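Local coordinates for titin (Homo sapiens, PDB 3LCY), which is a giant muscle filament protein with a kinase domain, represented here by two tandem A-band immunoglobulin domains that probably serve as structural modules, at residues A[19-24]-A[67-72]; A[73-78]-A[95-100]; A[100-105]-A[126-131]. One frame throughout, in Å; residues are numbered along the deposited sequence.

Contact 1: residues A[19-24]-A[67-72]; sequences TKLGEA and VMTEEQ
Thr69 reaches into the turn at Gly22 and Glu23, and its hydroxyl is the centre of the hydrogen bonding. OG1 accepts from Gly22 N (2.7 Å) and donates to Glu23 O (2.8 Å), lying in the carbonyl plane on a lone pair. The backbone reinforces this grip: Thr69 N also binds Glu23 O, at 3.2 Å and from above the carbonyl plane, so one oxygen takes two donors from the same residue. With OG1 set between its own backbone N and carbonyl carbon (chi1 72°), the hydroxyl can serve both turn residues. The turn, type II from Lys20 to Glu23, is closed by Glu23 N to Lys20 O (2.8 Å). Gly22 occupies its third position with a positive phi of 102°, and its CA makes a bent CA-H...O contact with Thr69 O, 3.0 Å away.

Apolar contacts flank the polar centre. Ala24 CB meets the bent end of Met68, 3.6 Å from CE, where the two residues form an antiparallel non-hydrogen-bonded pair. At the other end Leu21 CD1 packs alongside the backbone, 3.6 Å from Glu71 O, while the methyls of Thr19 and Thr69 approach tip to tip. Thr19 OG1 meanwhile donates to Ala24 O, bracing the two ends of 19-24 against each other.

In this I-set immunoglobulin sandwich the contact joins the turn after strand 17-20 to the end of strand 62-68. Thr19 and Leu21 also bond through their backbones to strand 88-103, Val67 pairs with Ala25 of strand 24-34, and Leu21 and Gln72 touch Ile128 of strand 121-130 of the following domain.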
loop_
_atom_site.group_PDB
_atom_site.type_symbol
_atom_site.label_atom_id
_atom_site.label_comp_id
_atom_site.label_asym_id
_atom_site.label_seq_id
_atom_site.Cartn_x
_atom_site.Cartn_y
_atom_site.Cartn_z
ATOM N N THR A 19 -2.622 -10.422 5.654
ATOM C CA THR A 19 -3.987 -10.349 6.152
ATOM C C THR A 19 -4.860 -9.558 5.188
ATOM O O THR A 19 -4.366 -8.720 4.432
ATOM C CB THR A 19 -4.051 -9.688 7.540
ATOM O OG1 THR A 19 -5.293 -10.017 8.175
ATOM C CG2 THR A 19 -3.933 -8.177 7.415
ATOM N N LYS A 20 -6.159 -9.830 5.215
ATOM C CA LYS A 20 -7.100 -9.108 4.370
ATOM C C LYS A 20 -7.247 -7.669 4.846
ATOM O O LYS A 20 -7.433 -7.417 6.037
ATOM C CB LYS A 20 -8.467 -9.794 4.367
ATOM C CG LYS A 20 -9.549 -8.999 3.652
ATOM C CD LYS A 20 -10.925 -9.608 3.861
ATOM C CE LYS A 20 -12.006 -8.771 3.191
ATOM N NZ LYS A 20 -13.369 -9.318 3.436
ATOM N N LEU A 21 -7.152 -6.728 3.911
ATOM C CA LEU A 21 -7.315 -5.318 4.237
ATOM C C LEU A 21 -8.643 -5.098 4.952
ATOM O O LEU A 21 -9.694 -5.530 4.477
ATOM C CB LEU A 21 -7.239 -4.460 2.973
ATOM C CG LEU A 21 -7.424 -2.952 3.161
ATOM C CD1 LEU A 21 -6.444 -2.413 4.193
ATOM C CD2 LEU A 21 -7.267 -2.218 1.841
ATOM N N GLY A 22 -8.589 -4.433 6.100
ATOM C CA GLY A 22 -9.776 -4.203 6.899
ATOM C C GLY A 22 -9.857 -5.150 8.080
ATOM O O GLY A 22 -10.630 -4.932 9.010
ATOM N N GLU A 23 -9.053 -6.208 8.039
ATOM C CA GLU A 23 -9.029 -7.192 9.116
ATOM C C GLU A 23 -7.801 -7.021 10.002
ATOM O O GLU A 23 -6.914 -6.223 9.702
ATOM C CB GLU A 23 -9.076 -8.611 8.545
ATOM C CG GLU A 23 -10.351 -8.919 7.781
ATOM C CD GLU A 23 -11.586 -8.861 8.663
ATOM O OE1 GLU A 23 -11.457 -9.062 9.889
ATOM O OE2 GLU A 23 -12.687 -8.616 8.126
ATOM N N ALA A 24 -7.756 -7.776 11.094
ATOM C CA ALA A 24 -6.658 -7.683 12.048
ATOM C C ALA A 24 -5.421 -8.435 11.567
ATOM O O ALA A 24 -5.526 -9.489 10.938
ATOM C CB ALA A 24 -7.096 -8.202 13.408
ATOM N N VAL A 67 -2.505 -5.164 14.371
ATOM C CA VAL A 67 -2.851 -3.989 13.601
ATOM C C VAL A 67 -4.219 -4.180 12.988
ATOM O O VAL A 67 -4.459 -5.160 12.298
ATOM C CB VAL A 67 -1.849 -3.746 12.461
ATOM C CG1 VAL A 67 -2.251 -2.529 11.645
ATOM C CG2 VAL A 67 -0.445 -3.591 13.007
ATOM N N MET A 68 -5.117 -3.241 13.240
ATOM C CA MET A 68 -6.438 -3.335 12.668
ATOM C C MET A 68 -6.274 -2.518 11.415
ATOM O O MET A 68 -6.299 -1.297 11.447
ATOM C CB MET A 68 -7.476 -2.716 13.592
ATOM C CG MET A 68 -7.428 -3.233 15.010
ATOM S SD MET A 68 -7.500 -5.017 15.138
ATOM C CE MET A 68 -9.111 -5.350 14.457
ATOM N N THR A 69 -6.099 -3.207 10.302
ATOM C CA THR A 69 -5.891 -2.559 9.068
ATOM C C THR A 69 -7.082 -1.826 8.546
ATOM O O THR A 69 -8.145 -2.291 8.600
ATOM C CB THR A 69 -5.353 -3.538 8.059
ATOM O OG1 THR A 69 -6.367 -4.442 7.660
ATOM C CG2 THR A 69 -4.261 -4.285 8.646
ATOM N N GLU A 70 -6.857 -0.631 8.056
ATOM C CA GLU A 70 -7.903 0.148 7.503
ATOM C C GLU A 70 -7.569 0.640 6.130
ATOM O O GLU A 70 -8.414 0.828 5.335
ATOM C CB GLU A 70 -8.202 1.318 8.405
ATOM C CG GLU A 70 -6.999 1.932 9.018
ATOM C CD GLU A 70 -7.247 3.265 9.649
ATOM O OE1 GLU A 70 -8.367 3.722 9.632
ATOM O OE2 GLU A 70 -6.328 3.874 10.168
ATOM N N GLU A 71 -6.299 0.848 5.875
ATOM C CA GLU A 71 -5.833 1.445 4.646
ATOM C C GLU A 71 -4.598 0.793 4.124
ATOM O O GLU A 71 -3.920 0.138 4.807
ATOM C CB GLU A 71 -5.609 2.941 4.823
ATOM C CG GLU A 71 -4.485 3.277 5.732
ATOM C CD GLU A 71 -4.206 4.726 5.870
ATOM O OE1 GLU A 71 -4.878 5.523 5.264
ATOM O OE2 GLU A 71 -3.311 5.084 6.608
ATOM N N GLN A 72 -4.329 0.995 2.860
ATOM C CA GLN A 72 -3.208 0.404 2.184
ATOM C C GLN A 72 -1.891 0.748 2.787
ATOM O O GLN A 72 -0.992 0.012 2.719
ATOM C CB GLN A 72 -3.230 0.753 0.711
ATOM C CG GLN A 72 -3.917 -0.255 -0.080
ATOM C CD GLN A 72 -4.126 0.119 -1.493
ATOM O OE1 GLN A 72 -4.364 -0.711 -2.314
ATOM N NE2 GLN A 72 -4.041 1.355 -1.781
#

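Contact 2: residues A[73-78]-A[95-100]; sequences EDEGVY and LLLQAT
The Tyr78 ring meets Leu95 obliquely, its CE2 lying 3.9 Å from Leu95 CB. Arg43 makes a cation-pi contact with the tyrosine, and Leu27, Leu65 and Val67 touch its side chain from strands 24-34 and 62-68. Its phenol end turns back along its own chain: OH donates to Asp74 O at 2.6 Å, in the carbonyl plane and on a lone pair. This is the tyrosine corner of immunoglobulin-like domains, in which a tyrosine hydroxyl ties down the backbone of the loop leading into its strand. Leu95 CD2 rests 3.7 Å from the same Asp74 O, so the corner is packed from the neighbouring strand.

Gly76 and Leu95 form an antiparallel hydrogen-bonded pair. Gly76 N donates to Leu95 O at 3.1 Å and Leu95 N to Gly76 O at 2.9 Å, which ties the open end of the hairpin made by strands 76-83 and 88-103. The positive phi of Gly76, 112°, is one that suits a residue without a side chain.

Beyond that pair the chains part, and side chains and water fill in. Glu75 CB touches Leu97 CG at 3.8 Å, and with chi1 at 86° and the chain extended beyond CG, the carboxylate is carried to a water. That water donates to Glu75 OE2 (2.8 Å) and accepts from Leu97 N (2.9 Å), taking the place of a direct strand-to-strand bond.

Glu75 OE2 also forms a salt bridge with Arg130, and Asp74 OD2 one with Lys53. Both acids are therefore probably ionised, and the water-bridged carboxylate couples this hairpin to the strand carrying Arg130.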
loop_
_atom_site.group_PDB
_atom_site.type_symbol
_atom_site.label_atom_id
_atom_site.label_comp_id
_atom_site.label_asym_id
_atom_site.label_seq_id
_atom_site.Cartn_x
_atom_site.Cartn_y
_atom_site.Cartn_z
ATOM N N GLU A 73 -1.820 1.893 3.393
ATOM C CA GLU A 73 -0.614 2.389 3.988
ATOM C C GLU A 73 -0.126 1.623 5.219
ATOM O O GLU A 73 0.942 1.842 5.686
ATOM C CB GLU A 73 -0.798 3.854 4.278
ATOM C CG GLU A 73 -0.682 4.701 3.088
ATOM C CD GLU A 73 -1.978 5.168 2.530
ATOM O OE1 GLU A 73 -2.077 6.308 2.092
ATOM O OE2 GLU A 73 -2.894 4.389 2.480
ATOM N N ASP A 74 -0.976 0.772 5.761
ATOM C CA ASP A 74 -0.705 -0.065 6.905
ATOM C C ASP A 74 0.205 -1.185 6.544
ATOM O O ASP A 74 0.706 -1.823 7.390
ATOM C CB ASP A 74 -1.978 -0.655 7.503
ATOM C CG ASP A 74 -2.822 0.333 8.112
ATOM O OD1 ASP A 74 -3.988 0.145 8.156
ATOM O OD2 ASP A 74 -2.336 1.312 8.543
ATOM N N GLU A 75 0.384 -1.427 5.271
ATOM C CA GLU A 75 1.245 -2.454 4.821
ATOM C C GLU A 75 2.686 -2.068 5.072
ATOM O O GLU A 75 2.967 -0.960 5.362
ATOM C CB GLU A 75 1.009 -2.716 3.353
ATOM C CG GLU A 75 1.793 -1.825 2.428
ATOM C CD GLU A 75 1.161 -1.617 1.122
ATOM O OE1 GLU A 75 1.325 -0.571 0.552
ATOM O OE2 GLU A 75 0.502 -2.494 0.667
ATOM N N GLY A 76 3.600 -3.003 4.999
ATOM C CA GLY A 76 4.960 -2.619 5.218
ATOM C C GLY A 76 5.699 -3.072 6.417
ATOM O O GLY A 76 5.313 -3.960 7.058
ATOM N N VAL A 77 6.817 -2.424 6.691
ATOM C CA VAL A 77 7.675 -2.768 7.818
ATOM C C VAL A 77 7.230 -2.406 9.226
ATOM O O VAL A 77 6.797 -1.308 9.488
ATOM C CB VAL A 77 9.081 -2.174 7.620
ATOM C CG1 VAL A 77 9.988 -2.571 8.745
ATOM C CG2 VAL A 77 9.660 -2.617 6.314
ATOM N N TYR A 78 7.370 -3.367 10.126
ATOM C CA TYR A 78 7.058 -3.196 11.533
ATOM C C TYR A 78 8.256 -3.712 12.299
ATOM O O TYR A 78 8.765 -4.772 12.002
ATOM C CB TYR A 78 5.784 -3.923 11.933
ATOM C CG TYR A 78 4.549 -3.261 11.415
ATOM C CD1 TYR A 78 3.952 -2.237 12.111
ATOM C CD2 TYR A 78 3.994 -3.647 10.221
ATOM C CE1 TYR A 78 2.835 -1.629 11.639
ATOM C CE2 TYR A 78 2.890 -3.041 9.740
ATOM C CZ TYR A 78 2.305 -2.038 10.455
ATOM O OH TYR A 78 1.191 -1.440 9.964
ATOM N N LEU A 95 4.100 -6.565 6.604
ATOM C CA LEU A 95 2.692 -6.927 6.535
ATOM C C LEU A 95 2.207 -6.826 5.096
ATOM O O LEU A 95 2.278 -5.762 4.482
ATOM C CB LEU A 95 1.858 -6.015 7.436
ATOM C CG LEU A 95 0.340 -6.184 7.348
ATOM C CD1 LEU A 95 -0.056 -7.629 7.606
ATOM C CD2 LEU A 95 -0.369 -5.243 8.315
ATOM N N LEU A 96 1.731 -7.941 4.555
ATOM C CA LEU A 96 1.207 -7.963 3.195
ATOM C C LEU A 96 -0.316 -7.971 3.221
ATOM O O LEU A 96 -0.932 -8.805 3.884
ATOM C CB LEU A 96 1.735 -9.176 2.423
ATOM C CG LEU A 96 3.202 -9.160 1.981
ATOM C CD1 LEU A 96 4.145 -9.081 3.171
ATOM C CD2 LEU A 96 3.511 -10.384 1.140
ATOM N N LEU A 97 -0.920 -7.035 2.499
ATOM C CA LEU A 97 -2.370 -6.915 2.481
ATOM C C LEU A 97 -2.995 -7.723 1.352
ATOM O O LEU A 97 -2.332 -8.059 0.369
ATOM C CB LEU A 97 -2.787 -5.449 2.357
ATOM C CG LEU A 97 -2.333 -4.519 3.481
ATOM C CD1 LEU A 97 -2.834 -3.107 3.230
ATOM C CD2 LEU A 97 -2.815 -5.026 4.830
ATOM N N GLN A 98 -4.277 -8.031 1.507
ATOM C CA GLN A 98 -5.042 -8.706 0.470
ATOM C C GLN A 98 -6.323 -7.929 0.187
ATOM O O GLN A 98 -7.111 -7.663 1.095
ATOM C CB GLN A 98 -5.375 -10.138 0.889
ATOM C CG GLN A 98 -4.164 -11.034 1.058
ATOM C CD GLN A 98 -4.527 -12.403 1.595
ATOM O OE1 GLN A 98 -3.688 -13.100 2.163
ATOM N NE2 GLN A 98 -5.785 -12.793 1.421
ATOM N N ALA A 99 -6.521 -7.555 -1.072
ATOM C CA ALA A 99 -7.699 -6.790 -1.456
ATOM C C ALA A 99 -7.977 -6.930 -2.946
ATOM O O ALA A 99 -7.082 -6.755 -3.773
ATOM C CB ALA A 99 -7.526 -5.326 -1.082
ATOM N N THR A 100 -9.221 -7.255 -3.282
ATOM C CA THR A 100 -9.625 -7.339 -4.676
ATOM C C THR A 100 -9.561 -5.947 -5.280
ATOM O O THR A 100 -9.971 -4.977 -4.643
ATOM C CB THR A 100 -11.056 -7.878 -4.814
ATOM O OG1 THR A 100 -11.984 -6.910 -4.308
ATOM C CG2 THR A 100 -11.210 -9.177 -4.038
HETATM O O HOH W 1 0.637 -5.339 0.720
#

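Contact 3: residues A[100-105]-A[126-131]; sequences TPQFHP and MYIGRP
His104 lays one face of its imidazole over Ile128 CD1, a CH-pi contact with the methyl carbon 4.2 Å from the ring centroid and only 14° off the normal. It packs beside the pairing of two antiparallel strands, 100-103 and 126-130, at the start of the second I-set immunoglobulin sandwich. Carrying CG anti to the backbone N (chi1 -155°), His104 brings CD2 to within 3.7 Å of Ile128 CG1, while its CB runs alongside Met126 CB at 3.6 Å. The Pro105 ring crosses the Ile128 side chain at about a right angle, CD nearest the same methyl. On the same face Gln102 and Ile128 lie side by side, pointing the same way.

The backbones are tied at this pair in both directions: Gln102 N donates to Ile128 O at 2.7 Å and Ile128 N to Gln102 O at 2.6 Å. Two residues on, His104 N bonds to Met126 O at 3.0 Å, the donor standing above the carbonyl plane. Phe103 and Tyr127 form the non-hydrogen-bonded pair between them; their side chains diverge, yet each touches Leu179 of strand 173-180, and Tyr127 OH bonds to Thr155 O.

Where the strands close on each other, Gly129 faces Pro101 without a side chain. Its carbonyl is used within its own strand: Arg130 NH1 donates to Gly129 O at 3.0 Å, with that oxygen close to the guanidinium plane.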
loop_
_atom_site.group_PDB
_atom_site.type_symbol
_atom_site.label_atom_id
_atom_site.label_comp_id
_atom_site.label_asym_id
_atom_site.label_seq_id
_atom_site.Cartn_x
_atom_site.Cartn_y
_atom_site.Cartn_z
ATOM N N THR A 100 -9.221 -7.255 -3.282
ATOM C CA THR A 100 -9.625 -7.339 -4.676
ATOM C C THR A 100 -9.561 -5.947 -5.280
ATOM O O THR A 100 -9.971 -4.977 -4.643
ATOM C CB THR A 100 -11.056 -7.878 -4.814
ATOM O OG1 THR A 100 -11.984 -6.910 -4.308
ATOM C CG2 THR A 100 -11.210 -9.177 -4.038
ATOM N N PRO A 101 -9.031 -5.838 -6.506
ATOM C CA PRO A 101 -8.901 -4.542 -7.174
ATOM C C PRO A 101 -10.198 -3.745 -7.099
ATOM O O PRO A 101 -11.274 -4.284 -7.362
ATOM C CB PRO A 101 -8.586 -4.930 -8.618
ATOM C CG PRO A 101 -7.878 -6.237 -8.494
ATOM C CD PRO A 101 -8.534 -6.944 -7.343
ATOM N N GLN A 102 -10.085 -2.474 -6.735
ATOM C CA GLN A 102 -11.245 -1.618 -6.530
ATOM C C GLN A 102 -10.850 -0.160 -6.707
ATOM O O GLN A 102 -9.879 0.301 -6.111
ATOM C CB GLN A 102 -11.801 -1.824 -5.121
ATOM C CG GLN A 102 -12.772 -0.745 -4.668
ATOM C CD GLN A 102 -12.992 -0.751 -3.165
ATOM O OE1 GLN A 102 -12.254 -1.398 -2.420
ATOM N NE2 GLN A 102 -14.006 -0.024 -2.713
ATOM N N PHE A 103 -11.601 0.567 -7.526
ATOM C CA PHE A 103 -11.342 1.989 -7.694
ATOM C C PHE A 103 -11.627 2.729 -6.393
ATOM O O PHE A 103 -12.635 2.485 -5.732
ATOM C CB PHE A 103 -12.140 2.567 -8.862
ATOM C CG PHE A 103 -11.690 2.063 -10.203
ATOM C CD1 PHE A 103 -10.456 2.431 -10.715
ATOM C CD2 PHE A 103 -12.499 1.223 -10.953
ATOM C CE1 PHE A 103 -10.034 1.970 -11.947
ATOM C CE2 PHE A 103 -12.084 0.761 -12.187
ATOM C CZ PHE A 103 -10.850 1.135 -12.684
ATOM N N HIS A 104 -10.720 3.630 -6.036
ATOM C CA HIS A 104 -10.736 4.261 -4.723
ATOM C C HIS A 104 -11.983 5.101 -4.462
ATOM O O HIS A 104 -12.208 6.113 -5.127
ATOM C CB HIS A 104 -9.483 5.126 -4.537
ATOM C CG HIS A 104 -9.097 5.328 -3.103
ATOM N ND1 HIS A 104 -9.934 5.915 -2.181
ATOM C CD2 HIS A 104 -7.959 5.021 -2.436
ATOM C CE1 HIS A 104 -9.333 5.958 -1.006
ATOM N NE2 HIS A 104 -8.133 5.424 -1.133
ATOM N N PRO A 105 -12.797 4.679 -3.480
ATOM C CA PRO A 105 -13.870 5.535 -2.966
ATOM C C PRO A 105 -13.262 6.631 -2.097
ATOM O O PRO A 105 -12.494 6.335 -1.181
ATOM C CB PRO A 105 -14.705 4.579 -2.113
ATOM C CG PRO A 105 -13.743 3.531 -1.674
ATOM C CD PRO A 105 -12.749 3.374 -2.796
ATOM N N MET A 126 -6.881 6.859 -8.601
ATOM C CA MET A 126 -6.553 6.217 -7.340
ATOM C C MET A 126 -7.289 4.878 -7.239
ATOM O O MET A 126 -8.440 4.751 -7.611
ATOM C CB MET A 126 -6.896 7.117 -6.164
ATOM C CG MET A 126 -6.188 8.449 -6.158
ATOM S SD MET A 126 -4.437 8.389 -5.790
ATOM C CE MET A 126 -4.430 7.985 -4.065
ATOM N N TYR A 127 -6.612 3.866 -6.740
ATOM C CA TYR A 127 -7.217 2.557 -6.630
ATOM C C TYR A 127 -6.829 1.835 -5.363
ATOM O O TYR A 127 -5.865 2.174 -4.706
ATOM C CB TYR A 127 -6.815 1.689 -7.814
ATOM C CG TYR A 127 -5.417 1.168 -7.704
ATOM C CD1 TYR A 127 -5.151 -0.019 -7.064
ATOM C CD2 TYR A 127 -4.355 1.879 -8.216
ATOM C CE1 TYR A 127 -3.888 -0.476 -6.945
ATOM C CE2 TYR A 127 -3.086 1.413 -8.104
ATOM C CZ TYR A 127 -2.864 0.237 -7.471
ATOM O OH TYR A 127 -1.610 -0.246 -7.358
ATOM N N ILE A 128 -7.613 0.830 -5.026
ATOM C CA ILE A 128 -7.290 -0.019 -3.912
ATOM C C ILE A 128 -7.135 -1.428 -4.462
ATOM O O ILE A 128 -8.036 -1.956 -5.064
ATOM C CB ILE A 128 -8.380 0.005 -2.833
ATOM C CG1 ILE A 128 -8.343 1.321 -2.074
ATOM C CG2 ILE A 128 -8.192 -1.120 -1.870
ATOM C CD1 ILE A 128 -9.461 1.492 -1.120
ATOM N N GLY A 129 -5.982 -2.031 -4.252
ATOM C CA GLY A 129 -5.767 -3.399 -4.641
ATOM C C GLY A 129 -4.490 -4.023 -4.140
ATOM O O GLY A 129 -3.457 -3.543 -4.414
ATOM N N ARG A 130 -4.572 -5.120 -3.404
ATOM C CA ARG A 130 -3.365 -5.793 -2.930
ATOM C C ARG A 130 -3.476 -7.280 -3.237
ATOM O O ARG A 130 -4.501 -7.874 -2.963
ATOM C CB ARG A 130 -3.136 -5.550 -1.441
ATOM C CG ARG A 130 -2.619 -4.163 -1.120
ATOM C CD ARG A 130 -1.436 -3.787 -1.995
ATOM N NE ARG A 130 -0.853 -2.507 -1.608
ATOM C CZ ARG A 130 -0.971 -1.384 -2.299
ATOM N NH1 ARG A 130 -1.650 -1.368 -3.429
ATOM N NH2 ARG A 130 -0.407 -0.275 -1.857
ATOM N N PRO A 131 -2.455 -7.895 -3.819
ATOM C CA PRO A 131 -1.180 -7.277 -4.191
ATOM C C PRO A 131 -1.347 -6.310 -5.347
ATOM O O PRO A 131 -2.370 -6.341 -6.017
ATOM C CB PRO A 131 -0.350 -8.472 -4.654
ATOM C CG PRO A 131 -1.347 -9.485 -5.050
ATOM C CD PRO A 131 -2.447 -9.341 -4.070
#

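How the contacts relate
The three contacts follow one another along the chain and gather around the junction of the two immunoglobulin domains. Contacts 1 and 2 lie in the first domain, their centres about 7 Å apart, and contact 3 sits at the start of the second, its centre about 14 Å and 13 Å from theirs. Strand 88-103 runs without a break through contacts 2 and 3, which share Thr100, and pairs with strand 17-20 beside contact 1. Polar contacts also join the domains: Gln72 of contact 1 bonds to Gly129, and the backbone of Ala99 in contact 2 probably bonds to that of Arg130. Continuous strand and polar contacts together suggest a restrained interdomain junction.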